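PDB 4HBK: aldo-keto reductase family 1, member B4 (Aldose reductase) from Schistosoma japonicum, which probably reduces aldehydes, including aldose sugars, to the corresponding alcohols with NADPH as hydride donor, as other aldose reductases of the aldo-keto reductase family do. Local coordinates for residues P119-K124 with L149-D154; D173-M178 with I209-L214; H267-T272 with N311-E316; L281-L286 with F307-E312. All blocks are in the same frame, centred on the assembly; numbering follows the deposited sequence.

Contact 1 of 4, residues P119-K124 with L149-D154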
# COMPACT_ATOMS: atom_id res chain seq x y z
N PRO A 119 1.72 21.59 -5.40
CA PRO A 119 1.98 21.94 -4.00
C PRO A 119 0.79 22.60 -3.32
O PRO A 119 0.50 22.28 -2.17
CB PRO A 119 3.16 22.92 -4.10
CG PRO A 119 3.87 22.51 -5.36
CD PRO A 119 2.77 22.08 -6.30
N GLU A 120 0.10 23.49 -4.02
CA GLU A 120 -0.97 24.27 -3.41
C GLU A 120 -2.21 23.44 -3.05
O GLU A 120 -3.11 23.94 -2.37
CB GLU A 120 -1.35 25.47 -4.30
CG GLU A 120 -2.03 25.11 -5.61
CD GLU A 120 -1.07 25.02 -6.79
OE1 GLU A 120 0.13 24.66 -6.59
OE2 GLU A 120 -1.52 25.31 -7.92
N HIS A 121 -2.26 22.19 -3.50
CA HIS A 121 -3.42 21.33 -3.27
C HIS A 121 -3.18 20.20 -2.26
O HIS A 121 -4.14 19.61 -1.75
CB HIS A 121 -3.90 20.72 -4.59
CG HIS A 121 -4.39 21.73 -5.58
ND1 HIS A 121 -3.96 21.76 -6.89
CD2 HIS A 121 -5.26 22.76 -5.44
CE1 HIS A 121 -4.54 22.76 -7.52
NE2 HIS A 121 -5.34 23.38 -6.67
N VAL A 122 -1.92 19.88 -1.99
CA VAL A 122 -1.59 18.76 -1.11
C VAL A 122 -2.26 18.85 0.27
O VAL A 122 -2.86 17.89 0.73
CB VAL A 122 -0.08 18.61 -0.94
CG1 VAL A 122 0.23 17.50 0.04
CG2 VAL A 122 0.58 18.33 -2.29
N ARG A 123 -2.18 20.00 0.92
CA ARG A 123 -2.71 20.17 2.28
C ARG A 123 -4.20 19.87 2.36
O ARG A 123 -4.66 19.12 3.24
CB ARG A 123 -2.44 21.59 2.79
CG ARG A 123 -3.22 21.98 4.06
CD ARG A 123 -2.78 21.17 5.25
NE ARG A 123 -1.33 21.23 5.40
CZ ARG A 123 -0.70 21.87 6.38
NH1 ARG A 123 -1.40 22.49 7.33
NH2 ARG A 123 0.63 21.87 6.42
N LYS A 124 -4.97 20.47 1.46
CA LYS A 124 -6.41 20.29 1.48
C LYS A 124 -6.80 18.84 1.22
O LYS A 124 -7.76 18.34 1.79
CB LYS A 124 -7.11 21.24 0.49
CG LYS A 124 -6.98 22.71 0.89
CD LYS A 124 -7.85 23.63 0.02
CE LYS A 124 -7.79 25.08 0.51
NZ LYS A 124 -8.39 25.26 1.87
N LEU A 149 -1.81 14.20 -12.59
CA LEU A 149 -2.94 14.35 -13.50
C LEU A 149 -3.53 15.73 -13.27
O LEU A 149 -3.38 16.31 -12.18
CB LEU A 149 -3.99 13.28 -13.19
CG LEU A 149 -3.99 12.00 -14.02
CD1 LEU A 149 -2.63 11.62 -14.55
CD2 LEU A 149 -4.60 10.86 -13.21
N LYS A 150 -4.19 16.27 -14.29
CA LYS A 150 -4.75 17.62 -14.21
C LYS A 150 -5.70 17.78 -13.03
O LYS A 150 -6.59 16.96 -12.81
CB LYS A 150 -5.46 18.00 -15.52
CG LYS A 150 -6.00 19.43 -15.55
CD LYS A 150 -6.72 19.74 -16.86
CE LYS A 150 -8.12 19.13 -16.90
NZ LYS A 150 -9.12 19.94 -16.12
N HIS A 151 -5.52 18.84 -12.26
CA HIS A 151 -6.37 19.10 -11.11
C HIS A 151 -7.68 19.78 -11.51
O HIS A 151 -7.73 20.51 -12.49
CB HIS A 151 -5.65 20.00 -10.11
CG HIS A 151 -6.51 20.41 -8.95
ND1 HIS A 151 -7.37 21.49 -9.00
CD2 HIS A 151 -6.64 19.88 -7.71
CE1 HIS A 151 -7.99 21.60 -7.84
NE2 HIS A 151 -7.57 20.64 -7.04
N GLY A 152 -8.73 19.55 -10.73
CA GLY A 152 -9.92 20.38 -10.82
C GLY A 152 -11.11 19.76 -11.52
O GLY A 152 -11.90 20.45 -12.16
N GLY A 153 -11.24 18.44 -11.40
CA GLY A 153 -12.33 17.76 -12.05
C GLY A 153 -12.47 16.35 -11.55
O GLY A 153 -12.51 16.11 -10.34
N ASP A 154 -12.53 15.41 -12.48
CA ASP A 154 -12.69 14.01 -12.13
C ASP A 154 -11.35 13.39 -11.70
O ASP A 154 -10.28 13.94 -11.98
CB ASP A 154 -13.32 13.27 -13.30
CG ASP A 154 -14.62 13.91 -13.75
OD1 ASP A 154 -15.30 14.55 -12.92
OD2 ASP A 154 -14.97 13.79 -14.94

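Contact 2 of 4, residues D173-M178 with I209-L214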
# COMPACT_ATOMS: atom_id res chain seq x y z
N ASP A 173 8.88 18.73 -5.42
CA ASP A 173 7.98 19.81 -5.03
C ASP A 173 6.76 19.28 -4.27
O ASP A 173 6.34 19.88 -3.27
CB ASP A 173 7.52 20.61 -6.25
CG ASP A 173 8.67 21.34 -6.95
OD1 ASP A 173 9.81 21.32 -6.44
OD2 ASP A 173 8.41 21.93 -8.01
N THR A 174 6.18 18.18 -4.74
CA THR A 174 5.08 17.57 -4.01
C THR A 174 5.61 17.11 -2.65
O THR A 174 4.95 17.29 -1.62
CB THR A 174 4.48 16.38 -4.75
OG1 THR A 174 4.03 16.81 -6.04
CG2 THR A 174 3.29 15.81 -3.97
N TRP A 175 6.81 16.55 -2.65
CA TRP A 175 7.36 16.00 -1.42
C TRP A 175 7.54 17.08 -0.36
O TRP A 175 7.34 16.82 0.83
CB TRP A 175 8.68 15.28 -1.67
CG TRP A 175 9.18 14.53 -0.48
CD1 TRP A 175 10.16 14.91 0.38
CD2 TRP A 175 8.70 13.26 -0.01
NE1 TRP A 175 10.33 13.96 1.36
CE2 TRP A 175 9.46 12.93 1.14
CE3 TRP A 175 7.72 12.37 -0.45
CZ2 TRP A 175 9.25 11.75 1.85
CZ3 TRP A 175 7.52 11.20 0.26
CH2 TRP A 175 8.28 10.90 1.40
N LYS A 176 7.94 18.28 -0.77
CA LYS A 176 8.10 19.36 0.18
C LYS A 176 6.81 19.59 0.96
O LYS A 176 6.84 19.79 2.18
CB LYS A 176 8.56 20.66 -0.49
CG LYS A 176 10.06 20.74 -0.68
CD LYS A 176 10.56 22.19 -0.60
CE LYS A 176 10.49 22.87 -1.95
NZ LYS A 176 11.18 22.04 -3.00
N GLU A 177 5.67 19.54 0.27
CA GLU A 177 4.39 19.71 0.95
C GLU A 177 4.08 18.52 1.84
O GLU A 177 3.44 18.67 2.89
CB GLU A 177 3.26 19.92 -0.05
CG GLU A 177 3.20 21.32 -0.61
CD GLU A 177 3.09 22.37 0.48
OE1 GLU A 177 3.92 23.29 0.48
OE2 GLU A 177 2.18 22.26 1.35
N MET A 178 4.51 17.33 1.44
CA MET A 178 4.29 16.14 2.25
C MET A 178 5.06 16.32 3.56
O MET A 178 4.60 15.91 4.63
CB MET A 178 4.77 14.87 1.54
CG MET A 178 4.02 14.52 0.26
SD MET A 178 2.37 13.89 0.58
CE MET A 178 2.76 12.24 1.17
N ILE A 209 13.04 15.12 4.92
CA ILE A 209 12.48 13.98 5.64
C ILE A 209 12.39 12.80 4.69
O ILE A 209 11.74 12.88 3.65
CB ILE A 209 11.07 14.26 6.17
CG1 ILE A 209 11.09 15.44 7.15
CG2 ILE A 209 10.49 13.02 6.85
CD1 ILE A 209 9.68 15.85 7.63
N LYS A 210 13.07 11.71 5.02
CA LYS A 210 13.12 10.57 4.12
C LYS A 210 11.78 9.83 4.07
O LYS A 210 11.04 9.78 5.05
CB LYS A 210 14.25 9.62 4.52
CG LYS A 210 15.62 10.26 4.35
CD LYS A 210 16.72 9.23 4.14
CE LYS A 210 17.39 8.84 5.43
NZ LYS A 210 18.79 8.36 5.19
N PRO A 211 11.46 9.29 2.90
CA PRO A 211 10.30 8.40 2.82
C PRO A 211 10.53 7.25 3.78
O PRO A 211 11.67 6.80 3.90
CB PRO A 211 10.33 7.92 1.36
CG PRO A 211 11.73 8.31 0.83
CD PRO A 211 12.11 9.50 1.60
N ALA A 212 9.49 6.82 4.49
CA ALA A 212 9.58 5.72 5.44
C ALA A 212 9.14 4.40 4.83
O ALA A 212 9.44 3.32 5.35
CB ALA A 212 8.72 6.01 6.67
N ASN A 213 8.40 4.48 3.72
CA ASN A 213 7.79 3.29 3.17
C ASN A 213 7.56 3.40 1.67
O ASN A 213 7.30 4.49 1.15
CB ASN A 213 6.47 3.02 3.91
CG ASN A 213 5.69 1.86 3.32
OD1 ASN A 213 4.73 2.07 2.58
ND2 ASN A 213 6.10 0.63 3.65
N LEU A 214 7.69 2.27 0.97
CA LEU A 214 7.42 2.20 -0.45
C LEU A 214 6.39 1.09 -0.61
O LEU A 214 6.58 -0.01 -0.07
CB LEU A 214 8.69 1.83 -1.23
CG LEU A 214 8.54 1.49 -2.72
CD1 LEU A 214 8.16 2.72 -3.54
CD2 LEU A 214 9.80 0.83 -3.28

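Contact 3 of 4, residues H267-T272 with N311-E316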
# COMPACT_ATOMS: atom_id res chain seq x y z
N HIS A 267 0.10 -27.71 1.41
CA HIS A 267 -0.24 -29.03 1.93
C HIS A 267 0.78 -29.48 2.96
O HIS A 267 0.42 -30.02 4.01
CB HIS A 267 -0.31 -30.08 0.82
CG HIS A 267 -0.66 -31.45 1.31
ND1 HIS A 267 -1.87 -31.73 1.91
CD2 HIS A 267 0.04 -32.61 1.31
CE1 HIS A 267 -1.90 -33.01 2.25
NE2 HIS A 267 -0.75 -33.56 1.90
N ARG A 268 2.05 -29.28 2.65
CA ARG A 268 3.12 -29.71 3.53
C ARG A 268 2.99 -29.07 4.90
O ARG A 268 3.22 -29.71 5.93
CB ARG A 268 4.48 -29.37 2.91
CG ARG A 268 5.68 -29.81 3.73
CD ARG A 268 6.95 -29.54 2.95
NE ARG A 268 6.84 -30.04 1.58
CZ ARG A 268 7.35 -29.43 0.51
NH1 ARG A 268 8.02 -28.29 0.65
NH2 ARG A 268 7.20 -29.97 -0.69
N HIS A 269 2.61 -27.79 4.91
CA HIS A 269 2.50 -27.05 6.16
C HIS A 269 1.08 -27.09 6.74
O HIS A 269 0.84 -26.53 7.81
CB HIS A 269 2.94 -25.60 5.95
CG HIS A 269 4.41 -25.44 5.72
ND1 HIS A 269 5.33 -25.43 6.75
CD2 HIS A 269 5.12 -25.27 4.58
CE1 HIS A 269 6.54 -25.27 6.25
NE2 HIS A 269 6.44 -25.17 4.93
N LYS A 270 0.16 -27.73 6.03
CA LYS A 270 -1.24 -27.75 6.45
C LYS A 270 -1.79 -26.34 6.61
O LYS A 270 -2.44 -26.02 7.61
CB LYS A 270 -1.41 -28.54 7.76
CG LYS A 270 -1.15 -30.02 7.59
CD LYS A 270 -0.58 -30.63 8.84
CE LYS A 270 0.15 -31.92 8.51
NZ LYS A 270 0.68 -32.59 9.74
N LYS A 271 -1.51 -25.50 5.62
CA LYS A 271 -2.05 -24.16 5.57
C LYS A 271 -2.68 -24.00 4.20
O LYS A 271 -2.53 -24.87 3.35
CB LYS A 271 -0.94 -23.11 5.75
CG LYS A 271 -0.08 -23.28 7.00
CD LYS A 271 -0.81 -22.88 8.27
CE LYS A 271 -1.23 -21.40 8.21
NZ LYS A 271 -1.76 -20.94 9.53
N THR A 272 -3.38 -22.89 4.00
CA THR A 272 -3.99 -22.60 2.70
C THR A 272 -3.01 -21.90 1.77
O THR A 272 -2.04 -21.27 2.22
CB THR A 272 -5.21 -21.69 2.85
OG1 THR A 272 -4.78 -20.36 3.17
CG2 THR A 272 -6.15 -22.23 3.95
N ASN A 311 14.05 -22.48 3.43
CA ASN A 311 14.82 -21.85 2.36
C ASN A 311 14.53 -22.46 0.98
O ASN A 311 14.46 -21.75 -0.03
CB ASN A 311 16.33 -21.92 2.66
CG ASN A 311 16.75 -21.05 3.86
OD1 ASN A 311 17.63 -21.43 4.64
ND2 ASN A 311 16.12 -19.88 4.01
N GLU A 312 14.36 -23.77 0.94
CA GLU A 312 14.09 -24.46 -0.32
C GLU A 312 12.71 -24.09 -0.85
O GLU A 312 12.53 -23.86 -2.04
CB GLU A 312 14.20 -25.98 -0.15
CG GLU A 312 14.00 -26.77 -1.44
CD GLU A 312 14.36 -28.25 -1.28
OE1 GLU A 312 13.90 -29.08 -2.10
OE2 GLU A 312 15.10 -28.59 -0.33
N GLU A 313 11.74 -24.03 0.05
CA GLU A 313 10.41 -23.59 -0.34
C GLU A 313 10.45 -22.15 -0.87
O GLU A 313 9.84 -21.84 -1.90
CB GLU A 313 9.42 -23.76 0.83
CG GLU A 313 9.09 -25.23 1.12
CD GLU A 313 8.63 -25.48 2.54
OE1 GLU A 313 8.47 -24.49 3.29
OE2 GLU A 313 8.45 -26.67 2.92
N MET A 314 11.18 -21.27 -0.19
CA MET A 314 11.29 -19.89 -0.63
C MET A 314 11.87 -19.84 -2.02
O MET A 314 11.33 -19.16 -2.90
CB MET A 314 12.14 -19.06 0.34
CG MET A 314 11.46 -18.82 1.69
SD MET A 314 10.00 -17.75 1.57
CE MET A 314 10.79 -16.19 1.20
N HIS A 315 12.95 -20.59 -2.23
CA HIS A 315 13.63 -20.59 -3.51
C HIS A 315 12.73 -21.12 -4.62
O HIS A 315 12.72 -20.57 -5.73
CB HIS A 315 14.91 -21.43 -3.44
CG HIS A 315 15.72 -21.41 -4.70
ND1 HIS A 315 15.78 -22.49 -5.57
CD2 HIS A 315 16.49 -20.45 -5.25
CE1 HIS A 315 16.56 -22.19 -6.59
NE2 HIS A 315 17.00 -20.95 -6.43
N GLU A 316 11.98 -22.18 -4.33
CA GLU A 316 11.09 -22.78 -5.31
C GLU A 316 10.07 -21.77 -5.82
O GLU A 316 9.87 -21.63 -7.02
CB GLU A 316 10.38 -24.01 -4.75
CG GLU A 316 9.52 -24.70 -5.80
CD GLU A 316 8.91 -26.02 -5.33
OE1 GLU A 316 8.64 -26.17 -4.12
OE2 GLU A 316 8.70 -26.90 -6.18

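Contact 4 of 4, residues L281-L286 with F307-E312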
# COMPACT_ATOMS: atom_id res chain seq x y z
N LEU A 281 5.96 -13.50 1.33
CA LEU A 281 6.27 -12.08 1.31
C LEU A 281 6.74 -11.63 2.69
O LEU A 281 7.69 -10.84 2.80
CB LEU A 281 5.06 -11.26 0.87
CG LEU A 281 4.58 -11.54 -0.56
CD1 LEU A 281 3.24 -10.87 -0.78
CD2 LEU A 281 5.60 -11.04 -1.58
N LEU A 282 6.09 -12.12 3.73
CA LEU A 282 6.50 -11.75 5.09
C LEU A 282 7.97 -12.14 5.37
O LEU A 282 8.72 -11.38 6.00
CB LEU A 282 5.56 -12.35 6.13
CG LEU A 282 4.14 -11.77 6.16
CD1 LEU A 282 3.22 -12.61 7.03
CD2 LEU A 282 4.17 -10.34 6.65
N GLN A 283 8.38 -13.31 4.89
CA GLN A 283 9.75 -13.77 5.12
C GLN A 283 10.79 -13.01 4.28
O GLN A 283 11.99 -13.09 4.55
CB GLN A 283 9.86 -15.29 4.97
CG GLN A 283 9.05 -16.02 6.06
CD GLN A 283 9.26 -17.53 6.09
OE1 GLN A 283 8.42 -18.26 6.61
NE2 GLN A 283 10.37 -17.99 5.55
N ARG A 284 10.32 -12.25 3.29
CA ARG A 284 11.20 -11.30 2.60
C ARG A 284 11.22 -9.92 3.29
O ARG A 284 11.71 -8.94 2.73
CB ARG A 284 10.82 -11.17 1.12
CG ARG A 284 11.08 -12.43 0.29
CD ARG A 284 10.62 -12.26 -1.16
NE ARG A 284 11.15 -11.04 -1.77
CZ ARG A 284 10.61 -10.42 -2.82
NH1 ARG A 284 9.51 -10.91 -3.38
NH2 ARG A 284 11.16 -9.30 -3.30
N LYS A 285 10.69 -9.87 4.51
CA LYS A 285 10.70 -8.65 5.33
C LYS A 285 9.79 -7.56 4.77
O LYS A 285 10.10 -6.38 4.87
CB LYS A 285 12.13 -8.14 5.52
CG LYS A 285 13.09 -9.23 5.99
CD LYS A 285 14.01 -8.76 7.10
CE LYS A 285 15.32 -8.19 6.55
NZ LYS A 285 16.40 -8.12 7.62
N LEU A 286 8.66 -7.99 4.21
CA LEU A 286 7.68 -7.08 3.62
C LEU A 286 6.47 -6.93 4.54
O LEU A 286 6.17 -7.82 5.33
CB LEU A 286 7.20 -7.61 2.26
CG LEU A 286 8.34 -7.88 1.28
CD1 LEU A 286 7.86 -8.63 0.05
CD2 LEU A 286 9.01 -6.57 0.86
N PHE A 307 3.86 -20.63 11.36
CA PHE A 307 4.65 -21.57 10.60
C PHE A 307 5.74 -20.82 9.87
O PHE A 307 5.75 -19.59 9.84
CB PHE A 307 3.79 -22.36 9.60
CG PHE A 307 3.35 -21.57 8.39
CD1 PHE A 307 2.46 -20.52 8.51
CD2 PHE A 307 3.81 -21.91 7.12
CE1 PHE A 307 2.04 -19.80 7.39
CE2 PHE A 307 3.39 -21.20 5.99
CZ PHE A 307 2.50 -20.15 6.13
N GLN A 308 6.66 -21.57 9.27
CA GLN A 308 7.79 -20.98 8.58
C GLN A 308 8.08 -21.76 7.30
O GLN A 308 8.16 -22.99 7.31
CB GLN A 308 9.03 -20.99 9.50
CG GLN A 308 10.24 -20.26 8.91
CD GLN A 308 10.58 -18.97 9.65
OE1 GLN A 308 10.51 -17.87 9.08
NE2 GLN A 308 10.95 -19.10 10.92
N LEU A 309 8.19 -21.03 6.19
CA LEU A 309 8.64 -21.63 4.95
C LEU A 309 10.15 -21.84 5.05
O LEU A 309 10.88 -20.98 5.56
CB LEU A 309 8.30 -20.72 3.76
CG LEU A 309 6.82 -20.46 3.48
CD1 LEU A 309 6.65 -19.61 2.22
CD2 LEU A 309 6.06 -21.77 3.33
N SER A 310 10.62 -22.98 4.56
CA SER A 310 12.04 -23.28 4.54
C SER A 310 12.72 -22.54 3.39
O SER A 310 12.06 -22.06 2.48
CB SER A 310 12.26 -24.77 4.37
OG SER A 310 11.89 -25.16 3.06
N ASN A 311 14.05 -22.48 3.43
CA ASN A 311 14.82 -21.85 2.36
C ASN A 311 14.53 -22.46 0.98
O ASN A 311 14.46 -21.75 -0.03
CB ASN A 311 16.33 -21.92 2.66
CG ASN A 311 16.75 -21.05 3.86
OD1 ASN A 311 17.63 -21.43 4.64
ND2 ASN A 311 16.12 -19.88 4.01
N GLU A 312 14.36 -23.77 0.94
CA GLU A 312 14.09 -24.46 -0.32
C GLU A 312 12.71 -24.09 -0.85
O GLU A 312 12.53 -23.86 -2.04
CB GLU A 312 14.20 -25.98 -0.15
CG GLU A 312 14.00 -26.77 -1.44
CD GLU A 312 14.36 -28.25 -1.28
OE1 GLU A 312 13.90 -29.08 -2.10
OE2 GLU A 312 15.10 -28.59 -0.33

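Contact 1 of 4, residues P119-K124 with L149-D154
H121, near the start of helix 119-133, and H151, in a loop without regular structure, face each other across a wide backbone separation, their CA atoms 8.7 Å apart. Each CB points toward the opposite segment, and the two imidazoles close the gap from opposite directions. In H121 a chi1 of -63° sets CG anti to the carbonyl carbon and carries the ring off the helix flank, where it can be laid flat against its partner.

The result is a face-to-face stack, with planes only 4° apart and centroids separated by 3.5 Å, so the rings overlap almost fully. Their relative rotation brings each nitrogen close to a ring carbon of the partner: H121 ND1 lies 3.4 Å from H151 CD2, and H121 NE2 lies 3.4 Å from H151 CE1. Two protonated imidazoles would repel one another at this spacing, so at least one ring is probably neutral. Histidine suits the place because it combines a flat stacking surface with nitrogens that tolerate a partly exposed setting. The other face of the H121 ring is backed by E120, whose CG stands 3.8 Å above the plane, giving a sandwich of aliphatic chain, imidazole and imidazole.

Away from the stack, V122 turns inward onto L181 of helix 171-183, while L149 pairs through its backbone with N114. The contact thus joins a barrel helix to the long loop after strand 138-143, a surface pairing on the outer side of an (alpha/beta)8 barrel, in the connection usually called loop A in aldo-keto reductases.

Contact 2 of 4, residues D173-M178 with I209-L214
The indole of W175 meets the I209 carbonyl with its edge and crosses the ring of P211 at about a right angle. Because CG lies opposite the backbone N (chi1 -171°), the bicyclic ring leaves helix 171-183 toward the incoming chain. At the edge, W175 NE1 donates to I209 O at 2.9 Å. The carbonyl oxygen lies in the indole plane, and the donor approaches it nearly head-on, with a C=O...N angle of 162°. The N-H itself is less well aligned, at 141°, because the oxygen sits partly toward the benzene side, 3.3 Å from W175 CZ2. One backbone acceptor therefore pairs the single polar group of a buried aromatic residue.

Beyond that bond the contact becomes apolar. W175 CH2 touches P211 CB at 3.6 Å, and W175 CZ2 lies 3.6 Å from P211 CD, so the outer rim of the indole rests against the proline ring. Proline is apt here, since it offers a compact apolar surface and has no backbone N-H to be satisfied beside an aromatic ring. M178, on the next turn of the same helix, sets its CB above one indole face, displaced toward the rim.

I190 and L192 of strand 187-193 and I203 of helix 197-206 complete the apolar surroundings of W175. The I209 N-H is bonded to E179, so both the N-H and the C=O of I209 are held by side chains of helix 171-183. Such packing, with a helix tryptophan pinning the segment that leads into strand 213-217, belongs to the helix-strand layer of an (alpha/beta)8 barrel.

Contact 3 of 4, residues H267-T272 with N311-E316
H269 and E313 form a histidine-carboxylate hydrogen bond at the N-terminal end of helix 311-319, where E313 also completes a capping box. S310 is the N-cap, its side chain capping the E313 backbone N, while E313 OE1 accepts from S310 N. The same carboxylate reaches across to the last turn of helix 260-269, so it ties the start of one helix to the end of another. That second end is closed by a Schellman motif, in which K270 takes up positive phi.

The two carboxylate oxygens divide the work. OE1 of E313 accepts from H269 NE2 at 2.7 Å, with a nearly straight N-H...O angle of 168°. OE2 receives R268 NH1 at 2.8 Å, a hydrogen-bonded salt bridge that meets the oxygen from its anti side. R268 reaches it by running extended from the helix and then bending at chi3, -49°, which also leaves R268 CD 3.2 Å from E313 OE2.

Glutamate suits this place because its chain, extended beyond CG, is long enough to span the gap between segments 267-272 and 311-316, where the CA atoms of R268 and E313, the nearest pair, are 10.3 Å apart. The negative carboxylate would probably favour a protonated H269, though the nearby R268 already offsets part of its charge. The ring of F307 meets that of H269 obliquely and packs beside it.

Ring and carboxylate planes stand 83° apart: the oxygen lies close to the imidazole plane, whereas H269 NE2 approaches E313 OE1 from its syn side and well out of the carboxylate plane.

Contact 4 of 4, residues L281-L286 with F307-E312
Q283 turns its side-chain amide onto the backbone of L309 and grips both polar atoms of that residue. With CG beside its own backbone N (chi1 -66°) and the chain extended beyond, Q283 carries the amide straight across to segment 307-312. OE1 of Q283 takes the L309 N-H at 2.8 Å, with the donor in the carbonyl plane and on a lone pair. NE2 of Q283 returns a bond to L309 O at 3.0 Å, and its N-H...O angle of 179° is essentially straight. The partner oxygen lies exactly in the amide plane, while the donor is tilted from the plane of the L309 carbonyl.

Q308 CG, anti to the backbone N, comes within 3.5 Å of Q283 OE1; the bend at chi2 then turns the rest of the chain across that of Q283, the two amide planes standing 79° apart. L309 sets CB 3.8 Å from Q283 OE1 and sends its branched end into a group formed by Y280, M314 and L317, where an apolar residue belongs.

R279 NE also donates to Q283 OE1, so that oxygen is shared by two donors and would probably be polarised by the guanidinium. Acceptor facing N-H and donor facing carbonyl together fix the amide rotation. The two hydrogen bonds thus recognise the L309 backbone, as a neighbouring beta strand would, and do not depend on its side chain, while Q308 and L309 CB add packing.

The four contacts fall into two pairs. Contacts 1 and 2 adjoin through helix 171-183, where E177 touches P119 and V122, yet they differ in depth: contact 1 is a surface stack of two imidazoles, whereas contact 2 is partly buried and mixes apolar packing with one bond to a carbonyl. Contacts 3 and 4, also partly buried, have centres about 9 Å apart and share N311 and E312; contact 1 is thus the one purely surface contact, and none is wholly core. Both secure helix 311-319 and its lead-in, contact 3 by charge and contact 4 by a neutral amide. Contacts 1 and 3 lie on opposite sides of the chain's centre, their centres about 46 Å apart.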